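Alcohol dehydrogenase (Escherichia coli, PDB 5VM2) binds zinc and is probably an NAD(H)- or NADP(H)-dependent oxidoreductase acting on alcohol groups, of unknown specificity and involved in membrane biogenesis. Local coordinates at residues V315-D320 with R336-G341; S4-Q9 with Y319-V324; K170-L175 with L191-I196. One frame throughout, in Å; residues are numbered along the deposited sequence.

Contact 1. Residues V315-D320 with R336-G341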
loop_
_atom_site.group_PDB
_atom_site.type_symbol
_atom_site.label_atom_id
_atom_site.label_comp_id
_atom_site.label_asym_id
_atom_site.label_seq_id
_atom_site.Cartn_x
_atom_site.Cartn_y
_atom_site.Cartn_z
ATOM N N VAL A 315 -12.737 3.463 -0.794
ATOM C CA VAL A 315 -12.751 4.376 0.347
ATOM C C VAL A 315 -14.086 4.233 1.067
ATOM O O VAL A 315 -15.139 4.589 0.529
ATOM C CB VAL A 315 -12.508 5.824 -0.087
ATOM C CG1 VAL A 315 -12.515 6.746 1.124
ATOM C CG2 VAL A 315 -11.187 5.931 -0.818
ATOM N N THR A 316 -14.045 3.716 2.293
ATOM C CA THR A 316 -15.247 3.554 3.096
ATOM C C THR A 316 -15.404 4.628 4.165
ATOM O O THR A 316 -16.507 4.791 4.698
ATOM C CB THR A 316 -15.251 2.172 3.760
ATOM O OG1 THR A 316 -14.010 1.970 4.446
ATOM C CG2 THR A 316 -15.414 1.083 2.707
ATOM N N HIS A 317 -14.339 5.363 4.484
ATOM C CA HIS A 317 -14.388 6.379 5.530
ATOM C C HIS A 317 -13.434 7.513 5.185
ATOM O O HIS A 317 -12.286 7.268 4.803
ATOM C CB HIS A 317 -14.020 5.789 6.896
ATOM C CG HIS A 317 -14.915 4.676 7.340
ATOM N ND1 HIS A 317 -14.697 3.362 6.988
ATOM C CD2 HIS A 317 -16.029 4.681 8.109
ATOM C CE1 HIS A 317 -15.640 2.604 7.519
ATOM N NE2 HIS A 317 -16.460 3.379 8.204
ATOM N N ILE A 318 -13.911 8.746 5.325
ATOM C CA ILE A 318 -13.095 9.941 5.150
ATOM C C ILE A 318 -13.165 10.739 6.443
ATOM O O ILE A 318 -14.258 11.098 6.897
ATOM C CB ILE A 318 -13.566 10.789 3.958
ATOM C CG1 ILE A 318 -13.430 10.000 2.656
ATOM C CG2 ILE A 318 -12.775 12.089 3.883
ATOM C CD1 ILE A 318 -14.055 10.684 1.462
ATOM N N TYR A 319 -12.007 11.017 7.033
ATOM C CA TYR A 319 -11.871 11.756 8.279
ATOM C C TYR A 319 -11.314 13.147 8.007
ATOM O O TYR A 319 -10.473 13.328 7.120
ATOM C CB TYR A 319 -10.953 11.023 9.262
ATOM C CG TYR A 319 -11.379 9.611 9.586
ATOM C CD1 TYR A 319 -10.925 8.537 8.832
ATOM C CD2 TYR A 319 -12.250 9.352 10.638
ATOM C CE1 TYR A 319 -11.317 7.245 9.122
ATOM C CE2 TYR A 319 -12.648 8.062 10.934
ATOM C CZ TYR A 319 -12.179 7.014 10.172
ATOM O OH TYR A 319 -12.573 5.728 10.463
ATOM N N ASP A 320 -11.802 14.153 8.723
ATOM C CA ASP A 320 -11.162 15.458 8.691
ATOM C C ASP A 320 -9.828 15.399 9.429
ATOM O O ASP A 320 -9.636 14.607 10.356
ATOM C CB ASP A 320 -12.068 16.522 9.313
ATOM C CG ASP A 320 -13.131 17.021 8.348
ATOM O OD1 ASP A 320 -12.889 16.978 7.123
ATOM O OD2 ASP A 320 -14.207 17.458 8.812
ATOM N N ARG A 336 -13.183 -3.958 11.489
ATOM C CA ARG A 336 -14.120 -4.877 10.852
ATOM C C ARG A 336 -14.848 -4.243 9.674
ATOM O O ARG A 336 -15.257 -4.953 8.748
ATOM C CB ARG A 336 -15.134 -5.374 11.886
ATOM C CG ARG A 336 -15.955 -6.578 11.455
ATOM C CD ARG A 336 -17.447 -6.258 11.420
ATOM N NE ARG A 336 -18.225 -7.329 10.800
ATOM C CZ ARG A 336 -18.490 -7.409 9.499
ATOM N NH1 ARG A 336 -18.040 -6.478 8.668
ATOM N NH2 ARG A 336 -19.205 -8.422 9.027
ATOM N N ASP A 337 -15.045 -2.926 9.701
ATOM C CA ASP A 337 -15.920 -2.260 8.743
ATOM C C ASP A 337 -15.181 -1.313 7.807
ATOM O O ASP A 337 -15.824 -0.628 7.007
ATOM C CB ASP A 337 -17.025 -1.505 9.484
ATOM C CG ASP A 337 -18.142 -2.418 9.953
ATOM O OD1 ASP A 337 -18.787 -3.058 9.097
ATOM O OD2 ASP A 337 -18.372 -2.498 11.179
ATOM N N ILE A 338 -13.855 -1.259 7.874
ATOM C CA ILE A 338 -13.071 -0.329 7.071
ATOM C C ILE A 338 -12.346 -1.109 5.983
ATOM O O ILE A 338 -11.540 -2.000 6.277
ATOM C CB ILE A 338 -12.074 0.467 7.927
ATOM C CG1 ILE A 338 -12.815 1.268 9.000
ATOM C CG2 ILE A 338 -11.248 1.391 7.046
ATOM C CD1 ILE A 338 -11.900 2.041 9.926
ATOM N N ILE A 339 -12.640 -0.778 4.728
ATOM C CA ILE A 339 -11.805 -1.234 3.625
ATOM C C ILE A 339 -10.606 -0.312 3.461
ATOM O O ILE A 339 -9.451 -0.754 3.486
ATOM C CB ILE A 339 -12.634 -1.323 2.332
ATOM C CG1 ILE A 339 -13.842 -2.236 2.534
ATOM C CG2 ILE A 339 -11.774 -1.816 1.181
ATOM C CD1 ILE A 339 -13.474 -3.679 2.763
ATOM N N LYS A 340 -10.863 0.986 3.323
ATOM C CA LYS A 340 -9.800 1.980 3.250
ATOM C C LYS A 340 -10.319 3.287 3.827
ATOM O O LYS A 340 -11.344 3.805 3.373
ATOM C CB LYS A 340 -9.325 2.184 1.809
ATOM C CG LYS A 340 -8.091 3.073 1.688
ATOM C CD LYS A 340 -6.915 2.501 2.461
ATOM C CE LYS A 340 -5.602 3.074 1.961
ATOM N NZ LYS A 340 -4.473 2.774 2.885
ATOM N N GLY A 341 -9.621 3.809 4.824
ATOM C CA GLY A 341 -9.902 5.126 5.355
ATOM C C GLY A 341 -8.864 6.115 4.864
ATOM O O GLY A 341 -7.708 5.763 4.638
#
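The imidazole of His-317 overlaps Ile-338, the two side chains crossing at about a right angle. CE1 and ND1 of His-317 both come to 3.5 Å from CG1 of Ile-338, an oblique meeting with the ring. At the edge of the same ring, in its plane, the backbone O of Asp-337 lies 3.3 Å from His-317 CE1. The imidazole is therefore bounded by carbonyl oxygen at its rim and by an aliphatic branch nearby, and ND1 is tied back to OG1 of Thr-316 at 3.0 Å, a hydrogen bond in which either atom could donate. That bond helps to fix the rotation of the ring.

Thr-316 joins the two segments. With OG1 set between the backbone N and the carbonyl carbon (chi1 52°), the hydroxyl faces the turn of 336-341 and accepts a hydrogen bond from Ile-339 N at 3.1 Å, bent to 139° at the hydrogen. CG2 of Thr-316 packs across Ile-339 at about a right angle, 3.7 Å from CG1 of Ile-339. The backbone completes the link, Thr-316 N donating to Lys-340 O at 2.9 Å.

These residues open the parallel pairing of strands 315-320 and 340-344, the two strands of a beta-alpha-beta unit whose crossover is helix 324-333. Gly-341 CA approaches the O of His-317 at 3.3 Å in a CA-H...O contact. Farther along, the hydroxyl of Tyr-319 arrives from the opposite direction to touch CD1 of Ile-338, and is hydrogen-bonded to OE1 of Glu-330 on the crossover helix. Lys-340 sends its amine away from strand 315-320, to a salt bridge with Glu-66, one of the residues at the magnesium ion, and to a hydrogen bond with Ile-38 O.

Contact 2. Residues S4-Q9 with Y319-V324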
loop_
_atom_site.group_PDB
_atom_site.type_symbol
_atom_site.label_atom_id
_atom_site.label_comp_id
_atom_site.label_asym_id
_atom_site.label_seq_id
_atom_site.Cartn_x
_atom_site.Cartn_y
_atom_site.Cartn_z
ATOM N N SER A 4 1.234 22.854 10.086
ATOM C CA SER A 4 1.084 22.034 11.277
ATOM C C SER A 4 1.318 20.585 10.880
ATOM O O SER A 4 1.297 20.236 9.698
ATOM C CB SER A 4 -0.298 22.207 11.922
ATOM O OG SER A 4 -1.296 21.504 11.199
ATOM N N LYS A 5 1.569 19.741 11.879
ATOM C CA LYS A 5 1.717 18.313 11.647
ATOM C C LYS A 5 1.011 17.547 12.752
ATOM O O LYS A 5 0.946 17.999 13.899
ATOM C CB LYS A 5 3.186 17.852 11.602
ATOM C CG LYS A 5 4.186 18.858 11.084
ATOM C CD LYS A 5 5.624 18.390 11.326
ATOM C CE LYS A 5 6.030 18.507 12.788
ATOM N NZ LYS A 5 7.491 18.271 12.997
ATOM N N ALA A 6 0.495 16.377 12.396
ATOM C CA ALA A 6 -0.022 15.423 13.368
ATOM C C ALA A 6 1.127 14.541 13.839
ATOM O O ALA A 6 1.800 13.899 13.023
ATOM C CB ALA A 6 -1.142 14.579 12.765
ATOM N N ILE A 7 1.349 14.507 15.149
ATOM C CA ILE A 7 2.487 13.819 15.742
ATOM C C ILE A 7 1.972 12.728 16.667
ATOM O O ILE A 7 0.957 12.907 17.349
ATOM C CB ILE A 7 3.399 14.810 16.503
ATOM C CG1 ILE A 7 4.342 15.519 15.536
ATOM C CG2 ILE A 7 4.191 14.124 17.602
ATOM C CD1 ILE A 7 3.630 16.187 14.413
ATOM N N LEU A 8 2.666 11.591 16.679
ATOM C CA LEU A 8 2.439 10.554 17.685
ATOM C C LEU A 8 3.157 10.982 18.960
ATOM O O LEU A 8 4.341 10.702 19.162
ATOM C CB LEU A 8 2.924 9.198 17.190
ATOM C CG LEU A 8 2.699 8.031 18.154
ATOM C CD1 LEU A 8 1.238 7.600 18.156
ATOM C CD2 LEU A 8 3.611 6.865 17.806
ATOM N N GLN A 9 2.427 11.687 19.825
ATOM C CA GLN A 9 3.002 12.176 21.074
ATOM C C GLN A 9 3.446 11.022 21.966
ATOM O O GLN A 9 4.481 11.102 22.638
ATOM C CB GLN A 9 1.977 13.056 21.787
ATOM C CG GLN A 9 2.374 13.538 23.164
ATOM C CD GLN A 9 1.349 14.496 23.735
ATOM O OE1 GLN A 9 0.434 14.091 24.453
ATOM N NE2 GLN A 9 1.488 15.775 23.406
ATOM N N TYR A 319 -12.007 11.017 7.033
ATOM C CA TYR A 319 -11.871 11.756 8.279
ATOM C C TYR A 319 -11.314 13.147 8.007
ATOM O O TYR A 319 -10.473 13.328 7.120
ATOM C CB TYR A 319 -10.953 11.023 9.262
ATOM C CG TYR A 319 -11.379 9.611 9.586
ATOM C CD1 TYR A 319 -10.925 8.537 8.832
ATOM C CD2 TYR A 319 -12.250 9.352 10.638
ATOM C CE1 TYR A 319 -11.317 7.245 9.122
ATOM C CE2 TYR A 319 -12.648 8.062 10.934
ATOM C CZ TYR A 319 -12.179 7.014 10.172
ATOM O OH TYR A 319 -12.573 5.728 10.463
ATOM N N ASP A 320 -11.802 14.153 8.723
ATOM C CA ASP A 320 -11.162 15.458 8.691
ATOM C C ASP A 320 -9.828 15.399 9.429
ATOM O O ASP A 320 -9.636 14.607 10.356
ATOM C CB ASP A 320 -12.068 16.522 9.313
ATOM C CG ASP A 320 -13.131 17.021 8.348
ATOM O OD1 ASP A 320 -12.889 16.978 7.123
ATOM O OD2 ASP A 320 -14.207 17.458 8.812
ATOM N N TYR A 321 -8.900 16.258 9.003
ATOM C CA TYR A 321 -7.553 16.256 9.568
ATOM C C TYR A 321 -7.564 16.587 11.061
ATOM O O TYR A 321 -6.850 15.952 11.847
ATOM C CB TYR A 321 -6.683 17.239 8.782
ATOM C CG TYR A 321 -5.345 17.586 9.394
ATOM C CD1 TYR A 321 -4.327 16.646 9.486
ATOM C CD2 TYR A 321 -5.093 18.875 9.847
ATOM C CE1 TYR A 321 -3.097 16.979 10.033
ATOM C CE2 TYR A 321 -3.874 19.217 10.391
ATOM C CZ TYR A 321 -2.878 18.270 10.484
ATOM O OH TYR A 321 -1.669 18.627 11.030
ATOM N N ARG A 322 -8.375 17.563 11.476
ATOM C CA ARG A 322 -8.365 17.867 12.905
ATOM C C ARG A 322 -8.967 16.738 13.733
ATOM O O ARG A 322 -8.655 16.620 14.924
ATOM C CB ARG A 322 -9.109 19.180 13.179
ATOM C CG ARG A 322 -9.275 19.507 14.667
ATOM C CD ARG A 322 -10.043 20.809 14.889
ATOM N NE ARG A 322 -10.968 20.716 16.019
ATOM C CZ ARG A 322 -11.622 21.751 16.539
ATOM N NH1 ARG A 322 -11.450 22.967 16.038
ATOM N NH2 ARG A 322 -12.442 21.575 17.566
ATOM N N ASP A 323 -9.700 15.804 13.121
ATOM C CA ASP A 323 -10.201 14.616 13.802
ATOM C C ASP A 323 -9.252 13.429 13.686
ATOM O O ASP A 323 -9.710 12.279 13.681
ATOM C CB ASP A 323 -11.579 14.242 13.252
ATOM C CG ASP A 323 -12.601 15.346 13.442
ATOM O OD1 ASP A 323 -12.640 15.944 14.537
ATOM O OD2 ASP A 323 -13.365 15.617 12.491
ATOM N N VAL A 324 -7.941 13.676 13.609
ATOM C CA VAL A 324 -7.037 12.571 13.290
ATOM C C VAL A 324 -7.019 11.536 14.408
ATOM O O VAL A 324 -6.885 10.333 14.154
ATOM C CB VAL A 324 -5.623 13.108 12.988
ATOM C CG1 VAL A 324 -5.099 13.943 14.148
ATOM C CG2 VAL A 324 -4.666 11.962 12.679
#
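Ser-4 and Tyr-321 supply the polar part of this contact, joined by a hydrogen bond of 2.9 Å between Ser-4 OG and Tyr-321 OH in which either hydroxyl may be the donor. Ser-4 OG reaches the tyrosine at the edge of its ring, near the ring plane, and also lies 3.5 Å from CE2 of Tyr-321. The phenol reaches the N-terminal strand because CG of Tyr-321 stands anti to the backbone N (chi1 168°), which extends the ring from the turn after strand 315-320. Its OH ends beside the peptide between Lys-5 and Ala-6, 3.4 Å from Lys-5 C.

The apolar part centres on the methyl of Ala-6. Its CB meets CE1 of Tyr-321 obliquely at 4.1 Å, and CG1 of Val-324 at 4.2 Å, so a single small group rests against both the ring and the first turn of the helix.

Tyr-321 also packs edge-to-face with His-127 and touches Ile-16 of strand 13-19, the antiparallel partner of strand 3-10. The contact thus brings this two-stranded N-terminal sheet against the turn linking strand 315-320 to helix 324-333.

Contact 3. Residues K170-L175 with L191-I196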
loop_
_atom_site.group_PDB
_atom_site.type_symbol
_atom_site.label_atom_id
_atom_site.label_comp_id
_atom_site.label_asym_id
_atom_site.label_seq_id
_atom_site.Cartn_x
_atom_site.Cartn_y
_atom_site.Cartn_z
ATOM N N LYS A 170 -3.233 -18.120 -16.050
ATOM C CA LYS A 170 -2.732 -18.425 -14.717
ATOM C C LYS A 170 -3.876 -18.289 -13.721
ATOM O O LYS A 170 -4.482 -17.218 -13.607
ATOM C CB LYS A 170 -1.567 -17.509 -14.346
ATOM C CG LYS A 170 -0.363 -17.732 -15.247
ATOM C CD LYS A 170 0.886 -17.037 -14.749
ATOM C CE LYS A 170 2.111 -17.562 -15.499
ATOM N NZ LYS A 170 3.325 -16.730 -15.271
ATOM N N LYS A 171 -4.187 -19.381 -13.029
ATOM C CA LYS A 171 -5.231 -19.356 -12.015
ATOM C C LYS A 171 -4.649 -18.792 -10.732
ATOM O O LYS A 171 -3.572 -19.210 -10.300
ATOM C CB LYS A 171 -5.794 -20.755 -11.773
ATOM C CG LYS A 171 -6.480 -21.357 -12.975
ATOM C CD LYS A 171 -7.235 -22.620 -12.596
ATOM C CE LYS A 171 -8.393 -22.307 -11.669
ATOM N NZ LYS A 171 -9.522 -21.637 -12.376
ATOM N N ILE A 172 -5.366 -17.856 -10.115
ATOM C CA ILE A 172 -4.827 -17.061 -9.019
ATOM C C ILE A 172 -5.727 -17.196 -7.797
ATOM O O ILE A 172 -6.960 -17.178 -7.908
ATOM C CB ILE A 172 -4.668 -15.588 -9.447
ATOM C CG1 ILE A 172 -3.619 -15.498 -10.562
ATOM C CG2 ILE A 172 -4.271 -14.703 -8.267
ATOM C CD1 ILE A 172 -3.212 -14.105 -10.906
ATOM N N ILE A 173 -5.099 -17.356 -6.633
ATOM C CA ILE A 173 -5.772 -17.319 -5.341
ATOM C C ILE A 173 -5.166 -16.176 -4.547
ATOM O O ILE A 173 -3.942 -16.109 -4.384
ATOM C CB ILE A 173 -5.627 -18.639 -4.572
ATOM C CG1 ILE A 173 -6.295 -19.787 -5.330
ATOM C CG2 ILE A 173 -6.231 -18.494 -3.183
ATOM C CD1 ILE A 173 -6.056 -21.144 -4.705
ATOM N N ILE A 174 -6.013 -15.280 -4.060
ATOM C CA ILE A 174 -5.592 -14.171 -3.219
ATOM C C ILE A 174 -6.132 -14.415 -1.817
ATOM O O ILE A 174 -7.352 -14.459 -1.609
ATOM C CB ILE A 174 -6.076 -12.830 -3.785
ATOM C CG1 ILE A 174 -5.383 -12.574 -5.129
ATOM C CG2 ILE A 174 -5.798 -11.703 -2.803
ATOM C CD1 ILE A 174 -5.882 -11.373 -5.841
ATOM N N LEU A 175 -5.226 -14.596 -0.859
ATOM C CA LEU A 175 -5.603 -14.786 0.538
ATOM C C LEU A 175 -5.654 -13.416 1.202
ATOM O O LEU A 175 -4.615 -12.793 1.451
ATOM C CB LEU A 175 -4.619 -15.715 1.242
ATOM C CG LEU A 175 -4.461 -17.113 0.633
ATOM C CD1 LEU A 175 -3.460 -17.933 1.437
ATOM C CD2 LEU A 175 -5.799 -17.832 0.541
ATOM N N LEU A 191 -3.415 -7.301 -15.483
ATOM C CA LEU A 191 -2.433 -8.137 -16.164
ATOM C C LEU A 191 -3.072 -9.304 -16.911
ATOM O O LEU A 191 -2.351 -10.162 -17.431
ATOM C CB LEU A 191 -1.393 -8.650 -15.163
ATOM C CG LEU A 191 -0.176 -7.739 -14.977
ATOM C CD1 LEU A 191 -0.541 -6.494 -14.177
ATOM C CD2 LEU A 191 0.953 -8.492 -14.301
ATOM N N GLY A 192 -4.398 -9.353 -16.981
ATOM C CA GLY A 192 -5.083 -10.274 -17.869
ATOM C C GLY A 192 -5.533 -11.585 -17.261
ATOM O O GLY A 192 -6.107 -12.409 -17.981
ATOM N N ALA A 193 -5.291 -11.813 -15.973
ATOM C CA ALA A 193 -5.775 -13.038 -15.350
ATOM C C ALA A 193 -7.298 -13.053 -15.359
ATOM O O ALA A 193 -7.942 -12.027 -15.128
ATOM C CB ALA A 193 -5.250 -13.154 -13.918
ATOM N N THR A 194 -7.874 -14.225 -15.640
ATOM C CA THR A 194 -9.317 -14.376 -15.768
ATOM C C THR A 194 -9.943 -15.250 -14.688
ATOM O O THR A 194 -11.173 -15.251 -14.556
ATOM C CB THR A 194 -9.674 -14.968 -17.139
ATOM O OG1 THR A 194 -9.100 -16.275 -17.257
ATOM C CG2 THR A 194 -9.151 -14.081 -18.266
ATOM N N GLU A 195 -9.144 -16.002 -13.931
ATOM C CA GLU A 195 -9.650 -16.890 -12.883
ATOM C C GLU A 195 -8.948 -16.497 -11.591
ATOM O O GLU A 195 -7.776 -16.831 -11.386
ATOM C CB GLU A 195 -9.418 -18.361 -13.231
ATOM C CG GLU A 195 -10.003 -18.795 -14.564
ATOM C CD GLU A 195 -11.501 -19.010 -14.501
ATOM O OE1 GLU A 195 -11.996 -19.458 -13.444
ATOM O OE2 GLU A 195 -12.183 -18.724 -15.507
ATOM N N ILE A 196 -9.657 -15.768 -10.732
ATOM C CA ILE A 196 -9.105 -15.232 -9.495
ATOM C C ILE A 196 -10.057 -15.578 -8.363
ATOM O O ILE A 196 -11.193 -15.095 -8.342
ATOM C CB ILE A 196 -8.907 -13.707 -9.557
ATOM C CG1 ILE A 196 -8.215 -13.289 -10.856
ATOM C CG2 ILE A 196 -8.118 -13.233 -8.355
ATOM C CD1 ILE A 196 -8.071 -11.780 -10.995
HETATM O O HOH W 1 -6.481 -16.531 -15.296
#
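Ile-172 packs its CD1 against CB of Ala-193, 3.8 Å away, on the closely filled side of this parallel strand pair. Next to it Ile-172 and Ile-196 lie side by side, pointing the same way, with their CG2 atoms 4.1 Å apart, and CD1 of Ile-174 meets CG2 of Ile-196 at 3.8 Å. Leu-185 and Cys-188 of helix 179-190 lie over this aliphatic face.

Between the strands, Ile-172 N donates to Glu-195 O at 2.9 Å, with an angle of 157° at the hydrogen. Ile-196 CA in turn approaches the O of Ile-172 at 3.3 Å. Strand 171-175, helix 179-190 and strand 195-200 form a beta-alpha-beta unit of the parallel Rossmann-type sheet, and a Schellman motif with Gly-192 at positive phi ends the helix before the second strand.

The other face is looser and polar. Lys-171, its chain bent at chi3 and chi4, curls back alongside Glu-195 and makes a long salt bridge, 3.5 Å from NZ to OE1 of Glu-195; the lysine also forms a cation-pi contact with Phe-232. Toward the start of the strands the backbones diverge, and a water bridges them, donating to Lys-170 O at 2.7 Å and accepting from Thr-194 N at 2.7 Å.

A direct backbone hydrogen bond ties the strands together, and water takes over where they splay at their start. Of the two faces, one is aliphatic and buried; the other carries an ion pair between partly exposed residues, which solvent would probably weaken.

Contact 3 comes first along the chain after the N-terminal strand, nested inside the long loop that contact 2 closes between that strand and the turn after strand 315-320; contact 1 follows it in series. Contacts 1 and 2 are neighbours, their centres 16 Å apart, sharing strand 315-320. Contact 3 stands apart in the six-stranded parallel sheet, its centre 26 Å from that of contact 1 and 39 Å from that of contact 2. Contacts 1 and 3 each join the parallel strands of a beta-alpha-beta unit, but in different sheets. Contact 3 thus belongs to the Rossmann-type sheet expected to bind the nucleotide, contacts 1 and 2 to the other part, consistent with the two-domain build of zinc-containing alcohol dehydrogenases.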